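Local coordinates for protein erythrocyte binding antigen 140 (Plasmodium falciparum, PDB 4GF2) that probably binds a sialylated receptor, glycophorin C, on the erythrocyte surface during invasion by the parasite, through a region with two Duffy binding-like domains, at residues G313-K319 with T347-R352; E375-L379 with I394-S398. The protein carries 3 engineered substitutions. One frame throughout, in Å; residues are numbered along the deposited sequence.

Interaction 1 of 2, residues G313-K319 with T347-R352. With GOL (glycerol), chain E.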
loop_
_atom_site.group_PDB
_atom_site.type_symbol
_atom_site.label_atom_id
_atom_site.label_comp_id
_atom_site.label_asym_id
_atom_site.label_seq_id
_atom_site.Cartn_x
_atom_site.Cartn_y
_atom_site.Cartn_z
ATOM N N GLY A 313 -6.025 -11.933 -15.780
ATOM C CA GLY A 313 -5.210 -10.737 -15.715
ATOM C C GLY A 313 -4.144 -10.918 -14.652
ATOM O O GLY A 313 -2.968 -10.621 -14.866
ATOM N N PHE A 314 -4.566 -11.432 -13.500
ATOM C CA PHE A 314 -3.663 -11.652 -12.379
ATOM C C PHE A 314 -2.624 -12.729 -12.687
ATOM O O PHE A 314 -1.540 -12.736 -12.105
ATOM C CB PHE A 314 -4.461 -12.039 -11.138
ATOM C CG PHE A 314 -3.631 -12.132 -9.899
ATOM C CD1 PHE A 314 -3.318 -10.997 -9.177
ATOM C CD2 PHE A 314 -3.164 -13.357 -9.455
ATOM C CE1 PHE A 314 -2.555 -11.082 -8.031
ATOM C CE2 PHE A 314 -2.403 -13.445 -8.314
ATOM C CZ PHE A 314 -2.096 -12.305 -7.601
ATOM N N GLY A 315 -2.959 -13.641 -13.594
ATOM C CA GLY A 315 -2.011 -14.639 -14.054
ATOM C C GLY A 315 -2.282 -16.043 -13.545
ATOM O O GLY A 315 -1.363 -16.853 -13.430
ATOM N N CYS A 316 -3.542 -16.336 -13.241
ATOM C CA CYS A 316 -3.931 -17.680 -12.833
ATOM C C CYS A 316 -5.103 -18.195 -13.665
ATOM O O CYS A 316 -5.735 -17.441 -14.398
ATOM C CB CYS A 316 -4.295 -17.697 -11.351
ATOM S SG CYS A 316 -2.914 -17.328 -10.263
ATOM N N ASN A 317 -5.393 -19.484 -13.537
ATOM C CA ASN A 317 -6.476 -20.097 -14.288
ATOM C C ASN A 317 -7.172 -21.153 -13.438
ATOM O O ASN A 317 -6.677 -21.530 -12.376
ATOM C CB ASN A 317 -5.931 -20.723 -15.573
ATOM C CG ASN A 317 -7.021 -21.023 -16.587
ATOM O OD1 ASN A 317 -7.965 -20.250 -16.752
ATOM N ND2 ASN A 317 -6.894 -22.153 -17.270
ATOM N N TYR A 318 -8.329 -21.618 -13.907
ATOM C CA TYR A 318 -9.072 -22.677 -13.231
ATOM C C TYR A 318 -8.194 -23.904 -13.014
ATOM O O TYR A 318 -7.326 -24.203 -13.830
ATOM C CB TYR A 318 -10.297 -23.073 -14.057
ATOM C CG TYR A 318 -11.357 -21.999 -14.165
ATOM C CD1 TYR A 318 -12.316 -21.840 -13.172
ATOM C CD2 TYR A 318 -11.411 -21.154 -15.265
ATOM C CE1 TYR A 318 -13.292 -20.864 -13.269
ATOM C CE2 TYR A 318 -12.384 -20.175 -15.371
ATOM C CZ TYR A 318 -13.321 -20.035 -14.370
ATOM O OH TYR A 318 -14.291 -19.063 -14.469
ATOM N N LYS A 319 -8.425 -24.611 -11.911
ATOM C CA LYS A 319 -7.766 -25.892 -11.685
ATOM C C LYS A 319 -8.289 -26.854 -12.738
ATOM O O LYS A 319 -9.500 -27.008 -12.891
ATOM C CB LYS A 319 -8.069 -26.437 -10.286
ATOM C CG LYS A 319 -7.865 -25.441 -9.153
ATOM C CD LYS A 319 -6.439 -24.948 -9.075
ATOM C CE LYS A 319 -6.285 -23.918 -7.968
ATOM N NZ LYS A 319 -4.884 -23.444 -7.816
ATOM N N THR A 347 0.044 -26.426 -8.442
ATOM C CA THR A 347 -0.838 -25.565 -9.224
ATOM C C THR A 347 -1.328 -24.358 -8.419
ATOM O O THR A 347 -2.287 -23.698 -8.806
ATOM C CB THR A 347 -2.057 -26.348 -9.735
ATOM O OG1 THR A 347 -2.884 -26.731 -8.630
ATOM C CG2 THR A 347 -1.613 -27.594 -10.492
ATOM N N LEU A 348 -0.660 -24.078 -7.305
ATOM C CA LEU A 348 -1.008 -22.946 -6.446
ATOM C C LEU A 348 -0.906 -21.611 -7.187
ATOM O O LEU A 348 0.071 -21.348 -7.885
ATOM C CB LEU A 348 -0.081 -22.931 -5.229
ATOM C CG LEU A 348 -0.224 -21.785 -4.229
ATOM C CD1 LEU A 348 -1.530 -21.883 -3.472
ATOM C CD2 LEU A 348 0.952 -21.783 -3.270
ATOM N N CYS A 349 -1.921 -20.769 -7.023
ATOM C CA CYS A 349 -1.943 -19.464 -7.670
ATOM C C CYS A 349 -1.105 -18.439 -6.916
ATOM O O CYS A 349 -1.402 -18.097 -5.772
ATOM C CB CYS A 349 -3.380 -18.957 -7.797
ATOM S SG CYS A 349 -3.499 -17.233 -8.324
ATOM N N LEU A 350 -0.055 -17.957 -7.572
ATOM C CA LEU A 350 0.792 -16.909 -7.022
ATOM C C LEU A 350 0.843 -15.688 -7.936
ATOM O O LEU A 350 1.295 -14.621 -7.536
ATOM C CB LEU A 350 2.205 -17.446 -6.799
ATOM C CG LEU A 350 2.319 -18.587 -5.785
ATOM C CD1 LEU A 350 3.747 -19.096 -5.734
ATOM C CD2 LEU A 350 1.860 -18.136 -4.405
ATOM N N GLY A 351 0.378 -15.845 -9.169
ATOM C CA GLY A 351 0.373 -14.746 -10.115
ATOM C C GLY A 351 1.769 -14.305 -10.504
ATOM O O GLY A 351 2.753 -15.001 -10.253
ATOM N N ARG A 352 1.845 -13.125 -11.106
ATOM C CA ARG A 352 3.085 -12.609 -11.661
ATOM C C ARG A 352 3.949 -12.018 -10.557
ATOM O O ARG A 352 4.079 -10.798 -10.437
ATOM C CB ARG A 352 2.764 -11.557 -12.720
ATOM C CG ARG A 352 1.746 -12.042 -13.739
ATOM C CD ARG A 352 1.178 -10.912 -14.569
ATOM N NE ARG A 352 -0.079 -11.298 -15.205
ATOM C CZ ARG A 352 -0.171 -12.059 -16.292
ATOM N NH1 ARG A 352 0.921 -12.531 -16.881
ATOM N NH2 ARG A 352 -1.363 -12.353 -16.793
HETATM C C1 GOL E . -3.697 -21.566 -10.981
HETATM O O1 GOL E . -4.718 -22.476 -11.316
HETATM C C2 GOL E . -2.857 -21.294 -12.220
HETATM O O2 GOL E . -3.401 -21.983 -13.322
HETATM C C3 GOL E . -1.424 -21.733 -11.979
HETATM O O3 GOL E . -0.854 -20.870 -11.024
HETATM O O HOH W 1 -3.921 -25.235 -6.099
#
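Residues 313-319 and 347-352 run nearly antiparallel, 172° apart end to end, and come nearest where Gly315 and Gly351 lie 4.6 Å apart between CA atoms. The first segment leaves helix 308-314 through a Schellman motif, with Gly315 at positive phi as its C-prime residue. Arg352 holds the helix end side-on: NE and NH2 both donate to Gly313 O, each at 3.0 Å. That oxygen lies in the guanidinium plane, and both nitrogens reach it from the same face of its carbonyl. Gly315 CA sits over one face of the guanidinium.

Next to this, the Phe314 ring brings CE2 to 3.6 Å from Gly351 CA. The sulfur of Cys349 stands at the ring edge, 3.9 Å from Phe314 CE2. Although CB of Phe314 points away, CG anti to the backbone N (chi1 -173°) brings the ring back to the loop. Cys316 and Cys349 form a disulfide with chi3 near 87°. At the far end Lys319 NZ donates to Thr347 O at 2.8 Å, from above the carbonyl plane. A water links NZ with Thr347 OG1. Glycerol, probably from the crystallisation liquor, lies between the segments near Asn317 O. Phe314 also meets His367 and Tyr374 of helix 361-382. The disulfide ties the end of helix 308-314 to the loop before helix 361-382, in keeping with the cysteine-rich, largely helical Duffy binding-like fold.

Interaction 2 of 2, residues E375-L379 with I394-S398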
loop_
_atom_site.group_PDB
_atom_site.type_symbol
_atom_site.label_atom_id
_atom_site.label_comp_id
_atom_site.label_asym_id
_atom_site.label_seq_id
_atom_site.Cartn_x
_atom_site.Cartn_y
_atom_site.Cartn_z
ATOM N N GLU A 375 -6.790 -18.167 -5.252
ATOM C CA GLU A 375 -6.551 -19.538 -4.828
ATOM C C GLU A 375 -7.803 -20.080 -4.146
ATOM O O GLU A 375 -8.243 -21.191 -4.432
ATOM C CB GLU A 375 -5.355 -19.618 -3.880
ATOM C CG GLU A 375 -5.090 -21.014 -3.327
ATOM C CD GLU A 375 -4.707 -22.015 -4.400
ATOM O OE1 GLU A 375 -4.501 -21.603 -5.562
ATOM O OE2 GLU A 375 -4.600 -23.219 -4.081
ATOM N N ALA A 376 -8.388 -19.281 -3.260
ATOM C CA ALA A 376 -9.579 -19.707 -2.532
ATOM C C ALA A 376 -10.735 -19.941 -3.490
ATOM O O ALA A 376 -11.394 -20.979 -3.439
ATOM C CB ALA A 376 -9.962 -18.678 -1.482
ATOM N N GLN A 377 -10.979 -18.976 -4.369
ATOM C CA GLN A 377 -12.070 -19.089 -5.326
ATOM C C GLN A 377 -11.880 -20.306 -6.224
ATOM O O GLN A 377 -12.807 -21.087 -6.425
ATOM C CB GLN A 377 -12.168 -17.830 -6.185
ATOM C CG GLN A 377 -12.770 -16.628 -5.486
ATOM C CD GLN A 377 -12.811 -15.412 -6.392
ATOM O OE1 GLN A 377 -11.889 -15.182 -7.172
ATOM N NE2 GLN A 377 -13.890 -14.639 -6.305
ATOM N N LEU A 378 -10.676 -20.458 -6.766
ATOM C CA LEU A 378 -10.375 -21.571 -7.659
ATOM C C LEU A 378 -10.570 -22.909 -6.967
ATOM O O LEU A 378 -11.119 -23.844 -7.552
ATOM C CB LEU A 378 -8.948 -21.468 -8.174
ATOM C CG LEU A 378 -8.706 -20.284 -9.097
ATOM C CD1 LEU A 378 -7.234 -20.169 -9.419
ATOM C CD2 LEU A 378 -9.522 -20.445 -10.356
ATOM N N LEU A 379 -10.111 -22.998 -5.723
ATOM C CA LEU A 379 -10.308 -24.198 -4.925
ATOM C C LEU A 379 -11.793 -24.434 -4.695
ATOM O O LEU A 379 -12.292 -25.541 -4.892
ATOM C CB LEU A 379 -9.583 -24.079 -3.585
ATOM C CG LEU A 379 -8.057 -24.189 -3.638
ATOM C CD1 LEU A 379 -7.465 -23.886 -2.275
ATOM C CD2 LEU A 379 -7.624 -25.567 -4.115
ATOM N N ILE A 394 -9.068 -28.057 2.860
ATOM C CA ILE A 394 -8.406 -27.801 1.583
ATOM C C ILE A 394 -7.948 -26.347 1.472
ATOM O O ILE A 394 -6.890 -26.064 0.907
ATOM C CB ILE A 394 -9.329 -28.122 0.395
ATOM C CG1 ILE A 394 -9.552 -29.630 0.296
ATOM C CG2 ILE A 394 -8.722 -27.608 -0.898
ATOM C CD1 ILE A 394 -10.533 -30.036 -0.784
ATOM N N ILE A 395 -8.754 -25.428 1.995
ATOM C CA ILE A 395 -8.409 -24.011 1.975
ATOM C C ILE A 395 -7.219 -23.766 2.891
ATOM O O ILE A 395 -6.328 -22.979 2.573
ATOM C CB ILE A 395 -9.594 -23.130 2.427
ATOM C CG1 ILE A 395 -10.711 -23.147 1.380
ATOM C CG2 ILE A 395 -9.143 -21.697 2.682
ATOM C CD1 ILE A 395 -10.323 -22.544 0.049
ATOM N N GLN A 396 -7.207 -24.453 4.029
ATOM C CA GLN A 396 -6.127 -24.300 4.995
ATOM C C GLN A 396 -4.815 -24.850 4.451
ATOM O O GLN A 396 -3.747 -24.332 4.769
ATOM C CB GLN A 396 -6.478 -24.986 6.316
ATOM C CG GLN A 396 -7.459 -24.207 7.168
ATOM C CD GLN A 396 -7.588 -24.767 8.574
ATOM O OE1 GLN A 396 -6.846 -25.666 8.969
ATOM N NE2 GLN A 396 -8.533 -24.233 9.337
ATOM N N ASN A 397 -4.896 -25.901 3.636
ATOM C CA ASN A 397 -3.702 -26.462 3.004
ATOM C C ASN A 397 -2.946 -25.403 2.198
ATOM O O ASN A 397 -1.742 -25.210 2.385
ATOM C CB ASN A 397 -4.060 -27.649 2.100
ATOM C CG ASN A 397 -4.409 -28.905 2.886
ATOM O OD1 ASN A 397 -4.023 -29.061 4.046
ATOM N ND2 ASN A 397 -5.132 -29.818 2.243
ATOM N N SER A 398 -3.650 -24.709 1.311
ATOM C CA SER A 398 -3.013 -23.690 0.479
ATOM C C SER A 398 -2.641 -22.457 1.298
ATOM O O SER A 398 -1.617 -21.822 1.057
ATOM C CB SER A 398 -3.916 -23.308 -0.693
ATOM O OG SER A 398 -3.949 -24.355 -1.649
#
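Glu375, Ala376 and Leu379 face Ile394, Ile395 and Ser398 across a helix pair of the second Duffy binding-like domain, a largely helical fold. Helices 361-382 and 388-407 follow one another in the chain and form an antiparallel helical hairpin. The axes of the two short segments stand 10.1 Å apart, and their directions differ by 145°.

The tight part is apolar. Leu379 points into the gap. Leu379 CD1 lies 3.9 Å from Ile395 CD1 and also packs near Ile394 O. Ile395 starts off along the side of its helix, but its chain bends at chi2 (-64°) and brings CD1 back across the gap. There Ile395 CD1 rests 3.9 Å from Ala376 CA. Trp454 and Met457 of helix 435-457 cover Ile395 as well.

The contact thins out at the Ile394 side chain. This residue is partly exposed to solvent and, within 375-379, touches Leu379. Here the other methyl does the work: Leu379 CD2 meets Ile394 CG2 at 4.0 Å. At the other end the contact turns polar but stays buried. The Glu375 chain bends at chi2, which turns the carboxylate toward Ser398. The serine hydroxyl also bonds to Arg344 NH1, and Leu379 CD1 lies 3.6 Å from Ser398 OG. The carboxylate is met on its anti side: Ser398 OG donates to Glu375 OE2 at 2.8 Å, 21° out of the carboxylate plane.

Helix 361-382 joins the two contacts, whose centres are about 12 Å apart. Interaction 1 is partly buried and lies where the end of helix 308-314 and the chain after it meet a loop. It relies on a covalent bond, backbone carbonyl acceptors and cationic side chains. Interaction 2 is buried between helices and rests mainly on aliphatic methyls, with one polar pair. Glu375 connects them by dividing its carboxylate. OE2 serves the helix pair, while Glu375 OE1 forms a salt bridge with Lys319 NZ at 2.9 Å and probably accepts from Cys349 N. Leu348 CD1 packs against Glu375 CD, and the Leu348 side chain also touches Ser398, so the 347-352 loop rests on both helices.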